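Local coordinates for protein citrate lyase, subunit 1 (Methanosaeta concilii, PDB 6HXI) that probably takes part in the ATP-driven cleavage of citrate with coenzyme A to acetyl-CoA and oxaloacetate, as one of two kinds of subunit of ATP citrate lyase, at residues Y9-L14 with M215-D220; N31-G36 with E42-E47; L162-K167 with E181-L186; V284-T289 with R411-A416. All blocks are in the same frame, centred on the assembly; numbering follows the deposited sequence.

In the fold
Contacts 1, 2 and 3 belong to the ATP-grasp region, whereas contact 4 lies in the citrate-binding region, its nearest atoms about 17 Å from those of contact 1. Contact 1 sets helix 8-18 on the six-stranded antiparallel sheet, and contacts 2 and 3 both fall within the chain interval that it spans. The same helix also meets contact 2: Tyr9 CE1 lies 3.6 Å from Leu32 CB. Contact 3 comes only to about 6 Å of contact 1, measured between nearest atoms. Contacts 2 and 4, with centres 49 Å apart, lie on opposite sides of the chain's centre. In contact 4 the side chain of Tyr286 is about 9 Å from bound citrate, too far to touch it.

Contact 1: Y9-L14 with M215-D220; sequences YDAKNL and MVAKLD
Met215 meets Ala11 and Lys12 where helix 9-14 lies across strand 215-220 at 90°, the two short axes coming within 7.8 Å. With CG anti to the backbone N (chi1 -151°) and an extended chain beyond it, the thioether runs along the helix surface. Met215 SD sits 3.7 Å from Lys12 N and 3.8 Å from Ala11 CB, while Met215 CE reaches 3.6 Å from Ala11 O. The aliphatic part of Lys12 passes Met215 in the opposite direction, with Lys12 CG 3.8 Å from Met215 SD. Val216 points to the other side of the strand. Ala217 returns to the helix-facing side, and its CB stands 3.8 Å from Ala11 CB, a methyl-to-methyl contact at the place where the backbones are nearest, CA of Ala11 to CA of Ala217 being 6.3 Å. Leu219 also points toward the helix, but approaches less closely; Ile6 of strand 3-6 touches Ala11, Leu14, Ala217 and Leu219 and joins both segments in one apolar layer. This is helix-on-sheet packing in the ATP-grasp region, where Ala217 also pairs by its backbone with Ile6. Lys12 carries its charge past the sulfur to salt bridges with Glu8 and Glu109 and a hydrogen bond to Leu213 O. The chemistry thus separates along one side chain: methylenes pack on methionine, while the ammonium of this buried lysine is met by carboxylates and a carbonyl.

Contact 2: N31-G36 with E42-E47; sequences NLALVG and EGLEAE
Strand 33-35 and helix 42-47 run antiparallel, with 176° between their directions and 9.9 Å between their short axes, and the nearest CA atoms, of Ala33 and Leu44, are 7.2 Å apart. Leu44 carries the helix side of the contact alone. Its CG is anti to the backbone N (chi1 -170°), which extends both methyl branches toward the strand. Leu44 CD2 does most of the touching, lying 3.8 Å from Ala33 CB and 3.8 Å from Val35 CG2. It therefore rests between two residues spaced two apart on the strand. Leu44 CD1, the other branch, lies 4.0 Å from Leu34 O and 4.1 Å from Ala33 CB, so the leucine also lies against the backbone. Here the edge strand of a four-stranded antiparallel sheet in the ATP-grasp region is followed, after a short loop, by a helix that packs back on it; Ala33 and Val35 pair through their backbones with Ile108 and Phe106 of strand 106-110. Val35 crosses Leu44 at about a right angle, offering CG2, the branch beside its backbone N. The first side-chain bond of Leu34 points away from the helix, and the side chain touches Tyr9 of helix 8-18, while Val35 also packs on Ile108 and Met90.

Contact 3: L162-K167 with E181-L186; sequences LDVGSK and EFITAL
Apolar packing centres on Val164 and Ile183, whose side chains cross obliquely. Val164 CG1 lies 3.5 Å from Ile183 CD1 and 3.7 Å from Ile183 CG1, so one methyl branch meets the outer end of the isoleucine. That end is placed by an unusual first torsion: Ile183 CG1 sits between the backbone N and the carbonyl carbon, chi1 75°. Lys167 adds an aliphatic contact, its CD 3.8 Å from Ile183 CD1, the lysine and isoleucine side chains running past one another in opposed senses. Ile183 CD1 is thereby touched by two residues of the loop, Val164 and Lys167.

The contact joins the irregular connection after strand 149-154 to helix 173-192 of the ATP-grasp region. Both partners also bear on the six-stranded antiparallel sheet, since Val164 and Ile183 each touch Ile151, and Ile183 reaches Val120 as well.

A mixed apolar-polar contact lies alongside, where Val164 CG2 comes 3.6 Å from Thr184 OG1. This hydroxyl is hydrogen-bonded to Glu180 O, one turn back in the helix, so the valine methyl packs against a hydroxyl whose polar bonding is met within its own helix.

Polar bonding shapes the loop itself. Ser166 OG donates to Asp163 OD2 at 2.9 Å, meeting the oxygen nearly along its C-O axis. Ser166 is also the centre of an inverse gamma turn, with a weak bond of 2.7 Å from Lys167 N to Gly165 O.

Contact 4: V284-T289 with R411-A416; sequences VIYADT and RIVPLA
Ile285 O accepts two hydrogen bonds from Thr289: one from the backbone N at 3.0 Å, the regular helical bond, and one from OG1 at 2.9 Å. The two donors reach the carbonyl from opposite faces of its plane, with OG1 tilted 31° from that plane and a C=O...OG1 angle of 145°. The OG1 bond holds the threonine rotamer, with OG1 beside the backbone N and CG2 anti to it. The methyl is thereby presented to the neighbouring helix, where Thr289 CG2 lies 3.8 Å from Val413 CG1. Thr289 OG1 is also hydrogen-bonded to Thr410 OG1, just before segment 411-416, a polar link beside the apolar contact.

Val413 divides its branches between two partners, since its other methyl, CG2, approaches Tyr286 CD2 obliquely at 3.7 Å. Ile412 comes instead to the edge of the tyrosine ring and near its plane, with Ile412 CG1 3.9 Å from Tyr286 CE2. Beyond the ring, Tyr286 OH is hydrogen-bonded to Gly340 N, which holds the phenol at its far end. The opposite side of helix 284-289 meets the chain of the succinyl-CoA ligase (ADP-forming) alpha subunit, where Asp288 accepts from the backbone N atoms of Gly261 and Cys263 of that chain.

The helices run at 35° to each other with short axes 10.6 Å apart, and Ile412 also touches strands 334-338, 371-376 and 400-403. Helices packed beside a parallel sheet in this way characterise the alpha/beta, succinyl-CoA synthetase-like fold of the citrate-binding region, and Tyr286 stands about 9 Å from bound citrate.

Contact 1: Y9-L14 with M215-D220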
loop_
_atom_site.group_PDB
_atom_site.type_symbol
_atom_site.label_atom_id
_atom_site.label_comp_id
_atom_site.label_asym_id
_atom_site.label_seq_id
_atom_site.Cartn_x
_atom_site.Cartn_y
_atom_site.Cartn_z
ATOM N N TYR C 9 -22.156 -20.476 63.350
ATOM C CA TYR C 9 -22.287 -19.031 63.150
ATOM C C TYR C 9 -22.646 -18.720 61.691
ATOM O O TYR C 9 -23.633 -18.025 61.441
ATOM C CB TYR C 9 -20.984 -18.312 63.573
ATOM C CG TYR C 9 -20.939 -16.842 63.216
ATOM C CD1 TYR C 9 -21.738 -15.918 63.882
ATOM C CD2 TYR C 9 -20.099 -16.375 62.209
ATOM C CE1 TYR C 9 -21.702 -14.561 63.558
ATOM C CE2 TYR C 9 -20.082 -15.027 61.850
ATOM C CZ TYR C 9 -20.876 -14.120 62.539
ATOM O OH TYR C 9 -20.863 -12.779 62.225
ATOM N N ASP C 10 -21.887 -19.301 60.746
ATOM C CA ASP C 10 -22.044 -19.142 59.307
ATOM C C ASP C 10 -23.331 -19.786 58.769
ATOM O O ASP C 10 -24.039 -19.163 57.967
ATOM C CB ASP C 10 -20.799 -19.685 58.590
ATOM C CG ASP C 10 -19.498 -18.967 58.941
ATOM O OD1 ASP C 10 -19.517 -17.718 59.070
ATOM O OD2 ASP C 10 -18.444 -19.647 59.018
ATOM N N ALA C 11 -23.653 -21.017 59.237
ATOM C CA ALA C 11 -24.846 -21.768 58.829
ATOM C C ALA C 11 -26.149 -21.051 59.263
ATOM O O ALA C 11 -27.074 -20.900 58.459
ATOM C CB ALA C 11 -24.784 -23.178 59.398
ATOM N N LYS C 12 -26.186 -20.573 60.523
ATOM C CA LYS C 12 -27.309 -19.838 61.110
ATOM C C LYS C 12 -27.468 -18.469 60.452
ATOM O O LYS C 12 -28.599 -18.025 60.263
ATOM C CB LYS C 12 -27.145 -19.697 62.629
ATOM C CG LYS C 12 -27.478 -20.975 63.378
ATOM C CD LYS C 12 -27.214 -20.859 64.853
ATOM C CE LYS C 12 -27.914 -21.980 65.571
ATOM N NZ LYS C 12 -27.669 -21.941 67.028
ATOM N N ASN C 13 -26.343 -17.814 60.093
ATOM C CA ASN C 13 -26.335 -16.520 59.408
ATOM C C ASN C 13 -26.926 -16.674 58.016
ATOM O O ASN C 13 -27.732 -15.826 57.616
ATOM C CB ASN C 13 -24.935 -15.922 59.338
ATOM C CG ASN C 13 -24.877 -14.475 59.758
ATOM O OD1 ASN C 13 -25.637 -13.618 59.279
ATOM N ND2 ASN C 13 -23.977 -14.171 60.678
ATOM N N LEU C 14 -26.561 -17.787 57.303
ATOM C CA LEU C 14 -27.102 -18.137 55.979
ATOM C C LEU C 14 -28.615 -18.366 56.117
ATOM O O LEU C 14 -29.396 -17.811 55.345
ATOM C CB LEU C 14 -26.418 -19.393 55.372
ATOM C CG LEU C 14 -25.016 -19.215 54.757
ATOM C CD1 LEU C 14 -24.357 -20.561 54.447
ATOM C CD2 LEU C 14 -25.071 -18.378 53.509
ATOM N N MET C 215 -26.927 -26.142 65.027
ATOM C CA MET C 215 -26.757 -26.330 63.593
ATOM C C MET C 215 -25.384 -26.909 63.209
ATOM O O MET C 215 -24.347 -26.541 63.775
ATOM C CB MET C 215 -27.018 -25.002 62.862
ATOM C CG MET C 215 -27.535 -25.173 61.461
ATOM S SD MET C 215 -28.236 -23.645 60.816
ATOM C CE MET C 215 -28.516 -24.116 59.138
ATOM N N VAL C 216 -25.410 -27.849 62.264
ATOM C CA VAL C 216 -24.246 -28.539 61.698
ATOM C C VAL C 216 -24.479 -28.482 60.206
ATOM O O VAL C 216 -25.577 -28.811 59.743
ATOM C CB VAL C 216 -24.113 -30.000 62.220
ATOM C CG1 VAL C 216 -23.122 -30.814 61.391
ATOM C CG2 VAL C 216 -23.730 -30.023 63.701
ATOM N N ALA C 217 -23.485 -28.006 59.456
ATOM C CA ALA C 217 -23.642 -27.879 58.011
ATOM C C ALA C 217 -22.372 -28.106 57.266
ATOM O O ALA C 217 -21.285 -27.818 57.776
ATOM C CB ALA C 217 -24.239 -26.520 57.642
ATOM N N LYS C 218 -22.516 -28.640 56.034
ATOM C CA LYS C 218 -21.430 -28.882 55.082
ATOM C C LYS C 218 -21.833 -28.282 53.748
ATOM O O LYS C 218 -22.970 -28.459 53.304
ATOM C CB LYS C 218 -21.173 -30.384 54.903
ATOM C CG LYS C 218 -20.330 -31.033 55.991
ATOM C CD LYS C 218 -20.204 -32.519 55.720
ATOM C CE LYS C 218 -19.166 -33.181 56.585
ATOM N NZ LYS C 218 -18.912 -34.560 56.097
ATOM N N LEU C 219 -20.910 -27.565 53.101
ATOM C CA LEU C 219 -21.157 -26.987 51.778
ATOM C C LEU C 219 -20.347 -27.774 50.766
ATOM O O LEU C 219 -19.242 -28.217 51.087
ATOM C CB LEU C 219 -20.761 -25.511 51.726
ATOM C CG LEU C 219 -21.523 -24.532 52.609
ATOM C CD1 LEU C 219 -20.837 -23.177 52.630
ATOM C CD2 LEU C 219 -22.964 -24.371 52.142
ATOM N N ASP C 220 -20.910 -27.999 49.557
ATOM C CA ASP C 220 -20.169 -28.637 48.478
ATOM C C ASP C 220 -19.289 -27.502 47.935
ATOM O O ASP C 220 -19.826 -26.568 47.317
ATOM C CB ASP C 220 -21.123 -29.147 47.392
ATOM C CG ASP C 220 -20.440 -29.551 46.090
ATOM O OD1 ASP C 220 -19.229 -29.884 46.123
ATOM O OD2 ASP C 220 -21.116 -29.553 45.046
#

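Contact 2: N31-G36 with E42-E47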
loop_
_atom_site.group_PDB
_atom_site.type_symbol
_atom_site.label_atom_id
_atom_site.label_comp_id
_atom_site.label_asym_id
_atom_site.label_seq_id
_atom_site.Cartn_x
_atom_site.Cartn_y
_atom_site.Cartn_z
ATOM N N ASN C 31 -29.334 -12.540 65.107
ATOM C CA ASN C 31 -28.560 -12.195 66.318
ATOM C C ASN C 31 -27.490 -13.238 66.614
ATOM O O ASN C 31 -27.730 -14.214 67.332
ATOM C CB ASN C 31 -29.447 -11.941 67.553
ATOM C CG ASN C 31 -30.517 -10.894 67.384
ATOM O OD1 ASN C 31 -31.699 -11.185 67.516
ATOM N ND2 ASN C 31 -30.147 -9.661 67.068
ATOM N N LEU C 32 -26.303 -13.033 66.021
ATOM C CA LEU C 32 -25.156 -13.930 66.139
ATOM C C LEU C 32 -23.848 -13.146 66.288
ATOM O O LEU C 32 -23.657 -12.099 65.654
ATOM C CB LEU C 32 -25.072 -14.844 64.905
ATOM C CG LEU C 32 -26.276 -15.732 64.588
ATOM C CD1 LEU C 32 -26.496 -15.823 63.110
ATOM C CD2 LEU C 32 -26.115 -17.112 65.185
ATOM N N ALA C 33 -22.947 -13.673 67.126
ATOM C CA ALA C 33 -21.636 -13.096 67.384
ATOM C C ALA C 33 -20.596 -14.217 67.457
ATOM O O ALA C 33 -20.799 -15.191 68.190
ATOM C CB ALA C 33 -21.661 -12.307 68.692
ATOM N N LEU C 34 -19.503 -14.094 66.678
ATOM C CA LEU C 34 -18.421 -15.076 66.695
ATOM C C LEU C 34 -17.201 -14.493 67.388
ATOM O O LEU C 34 -16.784 -13.382 67.057
ATOM C CB LEU C 34 -18.063 -15.581 65.275
ATOM C CG LEU C 34 -17.074 -16.773 65.192
ATOM C CD1 LEU C 34 -17.738 -18.093 65.615
ATOM C CD2 LEU C 34 -16.482 -16.893 63.818
ATOM N N VAL C 35 -16.617 -15.253 68.330
ATOM C CA VAL C 35 -15.442 -14.842 69.100
ATOM C C VAL C 35 -14.223 -15.716 68.768
ATOM O O VAL C 35 -14.147 -16.872 69.200
ATOM C CB VAL C 35 -15.746 -14.762 70.625
ATOM C CG1 VAL C 35 -14.503 -14.400 71.434
ATOM C CG2 VAL C 35 -16.860 -13.762 70.902
ATOM N N GLY C 36 -13.297 -15.137 67.995
ATOM C CA GLY C 36 -12.042 -15.758 67.590
ATOM C C GLY C 36 -10.892 -15.388 68.513
ATOM O O GLY C 36 -11.119 -14.717 69.526
ATOM N N GLU C 42 -14.938 -5.239 72.530
ATOM C CA GLU C 42 -15.568 -3.910 72.472
ATOM C C GLU C 42 -16.073 -3.528 71.074
ATOM O O GLU C 42 -17.021 -2.746 70.964
ATOM C CB GLU C 42 -14.623 -2.830 73.027
ATOM C CG GLU C 42 -14.290 -3.003 74.502
ATOM C CD GLU C 42 -13.099 -2.202 74.988
ATOM O OE1 GLU C 42 -12.006 -2.331 74.389
ATOM O OE2 GLU C 42 -13.251 -1.469 75.992
ATOM N N GLY C 43 -15.433 -4.069 70.035
ATOM C CA GLY C 43 -15.811 -3.844 68.645
ATOM C C GLY C 43 -17.083 -4.593 68.302
ATOM O O GLY C 43 -18.003 -4.022 67.707
ATOM N N LEU C 44 -17.144 -5.881 68.721
ATOM C CA LEU C 44 -18.276 -6.803 68.567
ATOM C C LEU C 44 -19.462 -6.315 69.411
ATOM O O LEU C 44 -20.607 -6.502 69.018
ATOM C CB LEU C 44 -17.842 -8.212 69.015
ATOM C CG LEU C 44 -18.781 -9.384 68.725
ATOM C CD1 LEU C 44 -18.614 -9.885 67.298
ATOM C CD2 LEU C 44 -18.526 -10.510 69.696
ATOM N N GLU C 45 -19.176 -5.688 70.560
ATOM C CA GLU C 45 -20.154 -5.108 71.484
ATOM C C GLU C 45 -20.821 -3.876 70.846
ATOM O O GLU C 45 -22.001 -3.623 71.091
ATOM C CB GLU C 45 -19.443 -4.705 72.775
ATOM C CG GLU C 45 -20.220 -5.001 74.037
ATOM C CD GLU C 45 -19.454 -4.596 75.278
ATOM O OE1 GLU C 45 -18.581 -5.377 75.721
ATOM O OE2 GLU C 45 -19.700 -3.477 75.785
ATOM N N ALA C 46 -20.049 -3.111 70.041
ATOM C CA ALA C 46 -20.497 -1.922 69.305
ATOM C C ALA C 46 -21.224 -2.343 68.025
ATOM O O ALA C 46 -22.070 -1.604 67.523
ATOM C CB ALA C 46 -19.305 -1.044 68.964
ATOM N N GLU C 47 -20.883 -3.538 67.507
ATOM C CA GLU C 47 -21.493 -4.155 66.328
ATOM C C GLU C 47 -22.830 -4.810 66.724
ATOM O O GLU C 47 -23.778 -4.799 65.936
ATOM C CB GLU C 47 -20.541 -5.210 65.718
ATOM C CG GLU C 47 -19.406 -4.636 64.872
ATOM C CD GLU C 47 -18.197 -5.520 64.590
ATOM O OE1 GLU C 47 -18.146 -6.669 65.091
ATOM O OE2 GLU C 47 -17.285 -5.050 63.870
#

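Contact 3: L162-K167 with E181-L186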
loop_
_atom_site.group_PDB
_atom_site.type_symbol
_atom_site.label_atom_id
_atom_site.label_comp_id
_atom_site.label_asym_id
_atom_site.label_seq_id
_atom_site.Cartn_x
_atom_site.Cartn_y
_atom_site.Cartn_z
ATOM N N LEU C 162 -44.137 -33.435 45.738
ATOM C CA LEU C 162 -44.412 -34.148 46.989
ATOM C C LEU C 162 -45.378 -33.465 47.952
ATOM O O LEU C 162 -45.278 -32.259 48.194
ATOM C CB LEU C 162 -43.098 -34.424 47.759
ATOM C CG LEU C 162 -42.002 -35.206 47.062
ATOM C CD1 LEU C 162 -40.683 -34.974 47.746
ATOM C CD2 LEU C 162 -42.322 -36.685 47.013
ATOM N N ASP C 163 -46.247 -34.272 48.585
ATOM C CA ASP C 163 -47.138 -33.813 49.644
ATOM C C ASP C 163 -46.381 -34.111 50.939
ATOM O O ASP C 163 -46.446 -35.234 51.456
ATOM C CB ASP C 163 -48.492 -34.542 49.599
ATOM C CG ASP C 163 -49.356 -34.317 50.834
ATOM O OD1 ASP C 163 -49.769 -33.161 51.069
ATOM O OD2 ASP C 163 -49.581 -35.293 51.587
ATOM N N VAL C 164 -45.596 -33.118 51.415
ATOM C CA VAL C 164 -44.775 -33.195 52.634
ATOM C C VAL C 164 -45.670 -33.377 53.865
ATOM O O VAL C 164 -45.266 -34.051 54.812
ATOM C CB VAL C 164 -43.769 -32.007 52.769
ATOM C CG1 VAL C 164 -42.954 -32.107 54.050
ATOM C CG2 VAL C 164 -42.833 -31.925 51.562
ATOM N N GLY C 165 -46.898 -32.845 53.789
ATOM C CA GLY C 165 -47.946 -32.955 54.800
ATOM C C GLY C 165 -47.969 -34.290 55.509
ATOM O O GLY C 165 -47.952 -34.317 56.738
ATOM N N SER C 166 -47.934 -35.404 54.733
ATOM C CA SER C 166 -47.863 -36.779 55.243
ATOM C C SER C 166 -46.493 -37.006 55.951
ATOM O O SER C 166 -45.508 -37.491 55.383
ATOM C CB SER C 166 -48.126 -37.782 54.131
ATOM O OG SER C 166 -49.353 -37.476 53.495
ATOM N N LYS C 167 -46.485 -36.565 57.213
ATOM C CA LYS C 167 -45.447 -36.541 58.227
ATOM C C LYS C 167 -46.117 -37.068 59.532
ATOM O O LYS C 167 -47.188 -37.691 59.452
ATOM C CB LYS C 167 -45.019 -35.081 58.397
ATOM C CG LYS C 167 -43.602 -34.877 58.918
ATOM C CD LYS C 167 -42.979 -33.572 58.427
ATOM C CE LYS C 167 -43.648 -32.326 58.964
ATOM N NZ LYS C 167 -44.781 -31.888 58.107
ATOM N N GLU C 181 -44.122 -26.528 55.949
ATOM C CA GLU C 181 -43.676 -25.308 55.292
ATOM C C GLU C 181 -42.201 -25.013 55.588
ATOM O O GLU C 181 -41.471 -24.588 54.676
ATOM C CB GLU C 181 -44.575 -24.121 55.679
ATOM C CG GLU C 181 -45.798 -23.977 54.779
ATOM C CD GLU C 181 -47.121 -23.613 55.439
ATOM O OE1 GLU C 181 -47.192 -22.562 56.120
ATOM O OE2 GLU C 181 -48.108 -24.357 55.225
ATOM N N PHE C 182 -41.764 -25.248 56.852
ATOM C CA PHE C 182 -40.386 -25.006 57.266
ATOM C C PHE C 182 -39.384 -25.946 56.602
ATOM O O PHE C 182 -38.321 -25.481 56.146
ATOM C CB PHE C 182 -40.240 -25.014 58.804
ATOM C CG PHE C 182 -38.811 -25.065 59.294
ATOM C CD1 PHE C 182 -37.964 -23.976 59.135
ATOM C CD2 PHE C 182 -38.287 -26.233 59.837
ATOM C CE1 PHE C 182 -36.632 -24.041 59.541
ATOM C CE2 PHE C 182 -36.950 -26.300 60.237
ATOM C CZ PHE C 182 -36.136 -25.199 60.092
ATOM N N ILE C 183 -39.701 -27.255 56.548
ATOM C CA ILE C 183 -38.782 -28.251 55.963
ATOM C C ILE C 183 -38.792 -28.165 54.421
ATOM O O ILE C 183 -37.775 -28.483 53.792
ATOM C CB ILE C 183 -38.969 -29.690 56.523
ATOM C CG1 ILE C 183 -40.237 -30.392 55.978
ATOM C CG2 ILE C 183 -38.940 -29.681 58.077
ATOM C CD1 ILE C 183 -40.315 -31.904 56.355
ATOM N N THR C 184 -39.916 -27.658 53.829
ATOM C CA THR C 184 -40.050 -27.432 52.381
ATOM C C THR C 184 -39.121 -26.276 51.988
ATOM O O THR C 184 -38.429 -26.369 50.975
ATOM C CB THR C 184 -41.537 -27.222 51.984
ATOM O OG1 THR C 184 -42.229 -28.459 52.165
ATOM C CG2 THR C 184 -41.721 -26.772 50.534
ATOM N N ALA C 185 -39.102 -25.204 52.815
ATOM C CA ALA C 185 -38.257 -24.017 52.661
ATOM C C ALA C 185 -36.787 -24.384 52.880
ATOM O O ALA C 185 -35.920 -23.915 52.140
ATOM C CB ALA C 185 -38.678 -22.953 53.661
ATOM N N LEU C 186 -36.520 -25.247 53.884
ATOM C CA LEU C 186 -35.177 -25.716 54.229
ATOM C C LEU C 186 -34.553 -26.496 53.083
ATOM O O LEU C 186 -33.362 -26.324 52.830
ATOM C CB LEU C 186 -35.172 -26.540 55.521
ATOM C CG LEU C 186 -33.802 -26.736 56.181
ATOM C CD1 LEU C 186 -33.374 -25.487 56.920
ATOM C CD2 LEU C 186 -33.829 -27.915 57.131
#

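Contact 4: V284-T289 with R411-A416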
loop_
_atom_site.group_PDB
_atom_site.type_symbol
_atom_site.label_atom_id
_atom_site.label_comp_id
_atom_site.label_asym_id
_atom_site.label_seq_id
_atom_site.Cartn_x
_atom_site.Cartn_y
_atom_site.Cartn_z
ATOM N N VAL C 284 -3.092 -41.682 46.586
ATOM C CA VAL C 284 -3.756 -42.477 47.615
ATOM C C VAL C 284 -3.005 -43.796 47.709
ATOM O O VAL C 284 -2.670 -44.222 48.816
ATOM C CB VAL C 284 -5.266 -42.653 47.267
ATOM C CG1 VAL C 284 -5.927 -43.711 48.129
ATOM C CG2 VAL C 284 -6.020 -41.328 47.391
ATOM N N ILE C 285 -2.677 -44.405 46.547
ATOM C CA ILE C 285 -1.949 -45.684 46.480
ATOM C C ILE C 285 -0.538 -45.553 47.057
ATOM O O ILE C 285 -0.110 -46.454 47.783
ATOM C CB ILE C 285 -1.972 -46.331 45.065
ATOM C CG1 ILE C 285 -3.426 -46.631 44.643
ATOM C CG2 ILE C 285 -1.098 -47.620 45.019
ATOM C CD1 ILE C 285 -3.636 -46.929 43.192
ATOM N N TYR C 286 0.166 -44.433 46.768
ATOM C CA TYR C 286 1.507 -44.196 47.328
ATOM C C TYR C 286 1.437 -44.047 48.836
ATOM O O TYR C 286 2.287 -44.592 49.520
ATOM C CB TYR C 286 2.183 -42.979 46.696
ATOM C CG TYR C 286 2.884 -43.259 45.387
ATOM C CD1 TYR C 286 2.181 -43.271 44.189
ATOM C CD2 TYR C 286 4.265 -43.430 45.334
ATOM C CE1 TYR C 286 2.827 -43.462 42.971
ATOM C CE2 TYR C 286 4.923 -43.622 44.119
ATOM C CZ TYR C 286 4.197 -43.632 42.939
ATOM O OH TYR C 286 4.820 -43.801 41.727
ATOM N N ALA C 287 0.396 -43.364 49.354
ATOM C CA ALA C 287 0.149 -43.202 50.791
ATOM C C ALA C 287 -0.164 -44.571 51.435
ATOM O O ALA C 287 0.347 -44.857 52.510
ATOM C CB ALA C 287 -1.002 -42.231 51.023
ATOM N N ASP C 288 -0.962 -45.429 50.743
ATOM C CA ASP C 288 -1.305 -46.783 51.195
ATOM C C ASP C 288 -0.037 -47.607 51.396
ATOM O O ASP C 288 0.104 -48.246 52.437
ATOM C CB ASP C 288 -2.253 -47.505 50.209
ATOM C CG ASP C 288 -3.680 -46.948 50.097
ATOM O OD1 ASP C 288 -4.005 -45.981 50.824
ATOM O OD2 ASP C 288 -4.466 -47.471 49.262
ATOM N N THR C 289 0.895 -47.559 50.414
ATOM C CA THR C 289 2.170 -48.295 50.438
ATOM C C THR C 289 3.072 -47.814 51.573
ATOM O O THR C 289 3.646 -48.650 52.256
ATOM C CB THR C 289 2.854 -48.259 49.056
ATOM O OG1 THR C 289 1.891 -48.582 48.054
ATOM C CG2 THR C 289 4.016 -49.223 48.950
ATOM N N ARG C 411 7.118 -49.015 43.285
ATOM C CA ARG C 411 8.404 -49.635 43.600
ATOM C C ARG C 411 9.425 -48.655 44.212
ATOM O O ARG C 411 10.329 -49.096 44.926
ATOM C CB ARG C 411 8.986 -50.365 42.381
ATOM C CG ARG C 411 9.751 -51.642 42.730
ATOM C CD ARG C 411 10.554 -52.173 41.550
ATOM N NE ARG C 411 9.708 -52.718 40.477
ATOM C CZ ARG C 411 10.124 -52.963 39.236
ATOM N NH1 ARG C 411 11.379 -52.706 38.886
ATOM N NH2 ARG C 411 9.287 -53.461 38.335
ATOM N N ILE C 412 9.268 -47.330 43.960
ATOM C CA ILE C 412 10.173 -46.307 44.514
ATOM C C ILE C 412 9.959 -46.107 46.029
ATOM O O ILE C 412 10.835 -45.554 46.695
ATOM C CB ILE C 412 10.172 -44.960 43.737
ATOM C CG1 ILE C 412 8.749 -44.330 43.627
ATOM C CG2 ILE C 412 10.846 -45.119 42.365
ATOM C CD1 ILE C 412 8.742 -42.801 43.665
ATOM N N VAL C 413 8.806 -46.564 46.567
ATOM C CA VAL C 413 8.493 -46.465 47.996
ATOM C C VAL C 413 9.405 -47.413 48.813
ATOM O O VAL C 413 10.168 -46.888 49.628
ATOM C CB VAL C 413 6.981 -46.613 48.324
ATOM C CG1 VAL C 413 6.732 -46.647 49.830
ATOM C CG2 VAL C 413 6.181 -45.492 47.678
ATOM N N PRO C 414 9.416 -48.762 48.602
ATOM C CA PRO C 414 10.336 -49.616 49.384
ATOM C C PRO C 414 11.812 -49.326 49.105
ATOM O O PRO C 414 12.622 -49.408 50.020
ATOM C CB PRO C 414 9.956 -51.036 48.954
ATOM C CG PRO C 414 8.594 -50.912 48.359
ATOM C CD PRO C 414 8.605 -49.587 47.687
ATOM N N LEU C 415 12.142 -48.930 47.860
ATOM C CA LEU C 415 13.491 -48.553 47.400
ATOM C C LEU C 415 14.066 -47.368 48.215
ATOM O O LEU C 415 15.283 -47.285 48.423
ATOM C CB LEU C 415 13.421 -48.183 45.893
ATOM C CG LEU C 415 14.333 -48.949 44.897
ATOM C CD1 LEU C 415 14.086 -50.473 44.913
ATOM C CD2 LEU C 415 14.128 -48.429 43.478
ATOM N N ALA C 416 13.177 -46.478 48.685
ATOM C CA ALA C 416 13.524 -45.291 49.465
ATOM C C ALA C 416 13.413 -45.475 50.989
ATOM O O ALA C 416 14.184 -44.858 51.730
ATOM C CB ALA C 416 12.650 -44.130 49.028
#